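Local coordinates for predicted HD superfamily hydrolase (uncultured Thermotogales bacterium, PDB 2PQ7), which binds two iron(III) ions in an all-helical HD domain and is probably a metal-dependent hydrolase, its substrate not established, at residues I11-F25 and Q57-P71. Numbering follows the deposited sequence.
Sequences IPHLREILNIVREAF and QKAIIAALLHDIKRP. With FE (Fe (III) ion), chain C; FE (Fe (III) ion), chain B; PO4 (phosphate ion), chain E; PO4 (phosphate ion), chain F.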
# COMPACT_ATOMS: atom_id res chain seq x y z
N ILE A 11 -9.87 1.22 32.35
CA ILE A 11 -9.88 -0.25 32.45
C ILE A 11 -8.95 -0.76 33.52
O ILE A 11 -7.73 -0.60 33.39
CB ILE A 11 -9.53 -0.83 31.07
CG1 ILE A 11 -10.49 -0.28 30.04
CG2 ILE A 11 -9.55 -2.38 31.14
CD1 ILE A 11 -10.07 -0.47 28.69
N PRO A 12 -9.50 -1.43 34.57
CA PRO A 12 -8.63 -1.95 35.60
C PRO A 12 -7.61 -2.92 35.08
O PRO A 12 -7.91 -3.74 34.20
CB PRO A 12 -9.58 -2.73 36.52
CG PRO A 12 -10.86 -2.19 36.27
CD PRO A 12 -10.91 -1.74 34.88
N HIS A 13 -6.42 -2.82 35.63
CA HIS A 13 -5.34 -3.74 35.37
C HIS A 13 -4.86 -3.77 33.95
O HIS A 13 -4.11 -4.67 33.59
CB HIS A 13 -5.70 -5.16 35.82
CG HIS A 13 -6.03 -5.24 37.26
ND1 HIS A 13 -5.06 -5.25 38.23
CD2 HIS A 13 -7.22 -5.21 37.91
CE1 HIS A 13 -5.65 -5.29 39.42
NE2 HIS A 13 -6.95 -5.27 39.25
N LEU A 14 -5.18 -2.74 33.18
CA LEU A 14 -4.81 -2.76 31.79
C LEU A 14 -3.31 -2.84 31.56
O LEU A 14 -2.85 -3.54 30.68
CB LEU A 14 -5.42 -1.58 31.05
CG LEU A 14 -5.19 -1.60 29.53
CD1 LEU A 14 -5.80 -2.82 28.95
CD2 LEU A 14 -5.80 -0.38 28.87
N ARG A 15 -2.55 -2.05 32.31
CA ARG A 15 -1.11 -2.06 32.15
C ARG A 15 -0.51 -3.44 32.35
O ARG A 15 0.37 -3.85 31.56
CB ARG A 15 -0.50 -1.08 33.19
CG ARG A 15 1.01 -0.91 33.08
CD ARG A 15 1.57 0.18 34.04
N GLU A 16 -0.94 -4.12 33.42
CA GLU A 16 -0.43 -5.48 33.74
C GLU A 16 -0.83 -6.49 32.64
O GLU A 16 0.02 -7.25 32.15
CB GLU A 16 -0.87 -5.95 35.11
N ILE A 17 -2.06 -6.37 32.19
CA ILE A 17 -2.51 -7.26 31.09
C ILE A 17 -1.70 -7.01 29.84
O ILE A 17 -1.24 -7.94 29.21
CB ILE A 17 -4.00 -7.12 30.84
CG1 ILE A 17 -4.76 -7.56 32.08
CG2 ILE A 17 -4.40 -7.99 29.63
CD1 ILE A 17 -6.25 -7.22 32.04
N LEU A 18 -1.50 -5.74 29.45
CA LEU A 18 -0.67 -5.42 28.29
C LEU A 18 0.71 -6.02 28.50
O LEU A 18 1.30 -6.62 27.61
CB LEU A 18 -0.52 -3.90 28.08
CG LEU A 18 -1.72 -3.10 27.56
CD1 LEU A 18 -1.56 -1.63 27.89
CD2 LEU A 18 -1.92 -3.28 26.09
N ASN A 19 1.24 -5.84 29.70
CA ASN A 19 2.58 -6.35 29.99
C ASN A 19 2.68 -7.88 29.70
O ASN A 19 3.59 -8.34 29.02
CB ASN A 19 3.00 -5.99 31.43
CG ASN A 19 4.46 -6.30 31.68
OD1 ASN A 19 4.80 -6.98 32.66
ND2 ASN A 19 5.33 -5.78 30.83
N ILE A 20 1.70 -8.61 30.22
CA ILE A 20 1.59 -10.10 30.10
C ILE A 20 1.49 -10.49 28.61
O ILE A 20 2.19 -11.40 28.16
CB ILE A 20 0.45 -10.62 30.95
CG1 ILE A 20 0.78 -10.55 32.45
CG2 ILE A 20 0.10 -12.06 30.58
CD1 ILE A 20 -0.45 -10.69 33.35
N VAL A 21 0.70 -9.76 27.85
CA VAL A 21 0.58 -9.99 26.44
C VAL A 21 1.91 -9.77 25.74
O VAL A 21 2.38 -10.59 24.96
CB VAL A 21 -0.59 -9.17 25.81
CG1 VAL A 21 -0.55 -9.31 24.33
CG2 VAL A 21 -1.95 -9.58 26.41
N ARG A 22 2.61 -8.68 26.06
CA ARG A 22 3.92 -8.45 25.45
C ARG A 22 4.89 -9.61 25.74
O ARG A 22 5.61 -10.06 24.85
CB ARG A 22 4.51 -7.12 25.95
CG ARG A 22 3.74 -5.92 25.42
CD ARG A 22 4.26 -4.56 25.92
NE ARG A 22 5.60 -4.29 25.43
N GLU A 23 4.90 -10.05 26.98
CA GLU A 23 5.73 -11.16 27.41
C GLU A 23 5.36 -12.45 26.68
O GLU A 23 6.24 -13.21 26.27
CB GLU A 23 5.62 -11.33 28.92
CG GLU A 23 6.32 -10.21 29.69
CD GLU A 23 5.95 -10.10 31.15
OE1 GLU A 23 4.95 -10.68 31.64
OE2 GLU A 23 6.72 -9.37 31.83
N ALA A 24 4.06 -12.70 26.50
CA ALA A 24 3.64 -13.92 25.76
C ALA A 24 4.14 -13.97 24.35
O ALA A 24 4.41 -15.05 23.78
CB ALA A 24 2.12 -14.01 25.78
N PHE A 25 4.19 -12.79 23.72
CA PHE A 25 4.60 -12.67 22.32
C PHE A 25 6.10 -12.47 22.09
O PHE A 25 6.53 -12.41 20.95
CB PHE A 25 3.82 -11.55 21.60
CG PHE A 25 2.44 -11.96 21.19
CD1 PHE A 25 1.36 -11.82 22.04
CD2 PHE A 25 2.24 -12.51 19.95
CE1 PHE A 25 0.06 -12.18 21.64
CE2 PHE A 25 0.97 -12.94 19.53
CZ PHE A 25 -0.12 -12.79 20.41
N GLN A 57 -14.83 -2.46 28.84
CA GLN A 57 -13.89 -3.23 29.63
C GLN A 57 -13.81 -4.68 29.10
O GLN A 57 -12.71 -5.19 28.91
CB GLN A 57 -14.23 -3.20 31.12
CG GLN A 57 -14.18 -1.78 31.72
CD GLN A 57 -14.27 -1.76 33.22
OE1 GLN A 57 -14.37 -2.79 33.88
NE2 GLN A 57 -14.20 -0.55 33.79
N LYS A 58 -14.97 -5.29 28.95
CA LYS A 58 -15.02 -6.67 28.41
C LYS A 58 -14.40 -6.76 26.99
O LYS A 58 -13.62 -7.62 26.76
CB LYS A 58 -16.46 -7.19 28.38
CG LYS A 58 -17.07 -7.55 29.74
CD LYS A 58 -18.57 -7.94 29.65
CE LYS A 58 -19.17 -8.25 31.01
NZ LYS A 58 -20.64 -8.42 30.95
N ALA A 59 -14.75 -5.81 26.13
CA ALA A 59 -14.29 -5.80 24.75
C ALA A 59 -12.79 -5.65 24.63
O ALA A 59 -12.13 -6.40 23.92
CB ALA A 59 -15.04 -4.74 24.01
N ILE A 60 -12.23 -4.70 25.38
CA ILE A 60 -10.81 -4.46 25.37
C ILE A 60 -9.99 -5.63 25.89
O ILE A 60 -9.00 -6.02 25.28
CB ILE A 60 -10.48 -3.22 26.25
CG1 ILE A 60 -10.98 -1.97 25.54
CG2 ILE A 60 -9.00 -3.10 26.56
CD1 ILE A 60 -10.33 -1.70 24.16
N ILE A 61 -10.42 -6.14 27.05
CA ILE A 61 -9.73 -7.25 27.69
C ILE A 61 -9.82 -8.50 26.80
O ILE A 61 -8.81 -9.18 26.61
CB ILE A 61 -10.17 -7.45 29.14
CG1 ILE A 61 -9.67 -6.22 29.97
CG2 ILE A 61 -9.62 -8.72 29.71
CD1 ILE A 61 -10.17 -6.22 31.37
N ALA A 62 -10.99 -8.73 26.24
CA ALA A 62 -11.10 -9.88 25.38
C ALA A 62 -10.18 -9.75 24.14
O ALA A 62 -9.51 -10.69 23.74
CB ALA A 62 -12.47 -9.98 24.95
N ALA A 63 -10.14 -8.57 23.54
CA ALA A 63 -9.24 -8.32 22.42
C ALA A 63 -7.77 -8.51 22.79
O ALA A 63 -7.01 -9.08 22.04
CB ALA A 63 -9.44 -6.92 21.90
N LEU A 64 -7.38 -7.97 23.94
CA LEU A 64 -5.97 -8.12 24.38
C LEU A 64 -5.58 -9.58 24.59
O LEU A 64 -4.47 -10.00 24.27
CB LEU A 64 -5.70 -7.30 25.64
CG LEU A 64 -5.26 -5.88 25.40
CD1 LEU A 64 -5.05 -5.28 26.77
CD2 LEU A 64 -3.92 -5.92 24.58
N LEU A 65 -6.51 -10.36 25.15
CA LEU A 65 -6.22 -11.75 25.46
C LEU A 65 -6.55 -12.77 24.37
O LEU A 65 -6.10 -13.91 24.45
CB LEU A 65 -6.95 -12.17 26.72
CG LEU A 65 -6.45 -11.48 27.98
CD1 LEU A 65 -7.36 -11.84 29.15
CD2 LEU A 65 -5.01 -11.80 28.27
N HIS A 66 -7.23 -12.33 23.32
CA HIS A 66 -7.84 -13.35 22.43
C HIS A 66 -6.83 -14.26 21.73
O HIS A 66 -7.11 -15.42 21.54
CB HIS A 66 -8.81 -12.74 21.43
CG HIS A 66 -8.17 -12.19 20.20
ND1 HIS A 66 -7.43 -11.04 20.19
CD2 HIS A 66 -8.19 -12.64 18.92
CE1 HIS A 66 -6.99 -10.81 18.96
NE2 HIS A 66 -7.44 -11.78 18.16
N ASP A 67 -5.68 -13.73 21.36
CA ASP A 67 -4.63 -14.50 20.71
C ASP A 67 -3.39 -14.73 21.61
O ASP A 67 -2.31 -15.04 21.08
CB ASP A 67 -4.22 -13.80 19.43
CG ASP A 67 -5.21 -14.03 18.29
OD1 ASP A 67 -6.03 -15.00 18.26
OD2 ASP A 67 -5.15 -13.22 17.31
N ILE A 68 -3.56 -14.62 22.94
CA ILE A 68 -2.42 -14.73 23.83
C ILE A 68 -1.80 -16.13 23.80
O ILE A 68 -0.60 -16.27 24.03
CB ILE A 68 -2.73 -14.26 25.25
CG1 ILE A 68 -1.42 -13.84 25.98
CG2 ILE A 68 -3.53 -15.31 26.06
CD1 ILE A 68 -1.61 -13.38 27.39
N LYS A 69 -2.57 -17.13 23.34
CA LYS A 69 -2.06 -18.47 23.24
C LYS A 69 -1.70 -18.83 21.80
O LYS A 69 -1.44 -20.02 21.48
CB LYS A 69 -3.00 -19.47 23.90
CG LYS A 69 -3.03 -19.41 25.39
CD LYS A 69 -1.79 -20.06 25.99
CE LYS A 69 -1.85 -19.91 27.50
NZ LYS A 69 -0.75 -20.66 28.14
N ARG A 70 -1.62 -17.84 20.94
CA ARG A 70 -1.16 -18.11 19.56
C ARG A 70 0.27 -18.64 19.52
O ARG A 70 0.56 -19.59 18.81
CB ARG A 70 -1.28 -16.88 18.64
CG ARG A 70 -2.48 -16.86 17.79
CD ARG A 70 -2.30 -17.79 16.64
NE ARG A 70 -3.44 -17.74 15.73
CZ ARG A 70 -3.59 -18.55 14.69
NH1 ARG A 70 -2.69 -19.47 14.43
NH2 ARG A 70 -4.68 -18.43 13.93
N PRO A 71 1.17 -17.99 20.24
CA PRO A 71 2.52 -18.54 20.24
C PRO A 71 2.55 -19.98 20.77
O PRO A 71 3.23 -20.83 20.20
CB PRO A 71 3.26 -17.57 21.20
CG PRO A 71 2.54 -16.28 21.04
CD PRO A 71 1.10 -16.69 20.93
FE FE C . -6.73 -12.44 16.15
FE FE B . -7.16 -15.91 16.89
P PO4 E . -5.19 -14.85 14.44
O1 PO4 E . -5.33 -15.53 13.10
O2 PO4 E . -3.69 -14.54 14.63
O3 PO4 E . -5.64 -15.84 15.51
O4 PO4 E . -5.89 -13.49 14.37
P PO4 F . -8.32 -16.97 13.97
O1 PO4 F . -7.33 -17.90 13.29
O2 PO4 F . -8.14 -15.54 13.47
O3 PO4 F . -8.19 -17.02 15.47
O4 PO4 F . -9.70 -17.45 13.58
O HOH W 1 -7.87 -14.17 16.19
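Leu64 meets Leu14, Ile17 and Leu18 where helix 14-25 packs on helix 57-65, the helix of the HD-domain fold that leads into the His66-Asp67 metal-binding pair. The two short axes run nearly parallel, 17° apart, with a closest approach of 10.3 Å, a spacing bridged by aliphatic side chains. From CB, which points at the facing helix and lies 4.5 Å from Val21 CG2, Leu64 reaches through CG to a fork. One branch, CD1, presses on Leu14 CD1 at 3.4 Å, tighter than usual for two methyls, and also touches Ile17 CG2 and Leu18 CD2; the other, CD2, lies against the same Leu18 CD2 in one of the two conformers of Leu18. Leu14 and Leu64 cross at about a right angle, and Leu14 can reach this spot because its CG stands anti to the backbone N (chi1 -174°).

Toward the start of the pair, Ile11 spreads its two branches: CD1 touches Ile60, 3.5 Å from CG2 in one of its two conformers, while CG2 faces Ile61 CD1. Toward the other end, CG1 of Ile68 sits 3.5 Å from Ala24 CB, and the extended second torsion carries CD1 on to Ile20 CG2 and Val21 CG2. Tyr87 of helix 80-91 also packs on Ile20 and Ile68.

Phe25 brings this packing close to the iron site. Pro71 CG lies over one ring face, 4.2 Å from the centroid and 21° off the normal, the geometry of a CH-pi contact. The same ring borders Asp67, whose carboxylate bridges the metals, OD1 to one iron and OD2 to the other; His66, His37 and Asp132 complete the protein ligands of the second, His80 and His112 those of the first. The ring's CZ approaches Asp67 O obliquely, at 3.2 Å.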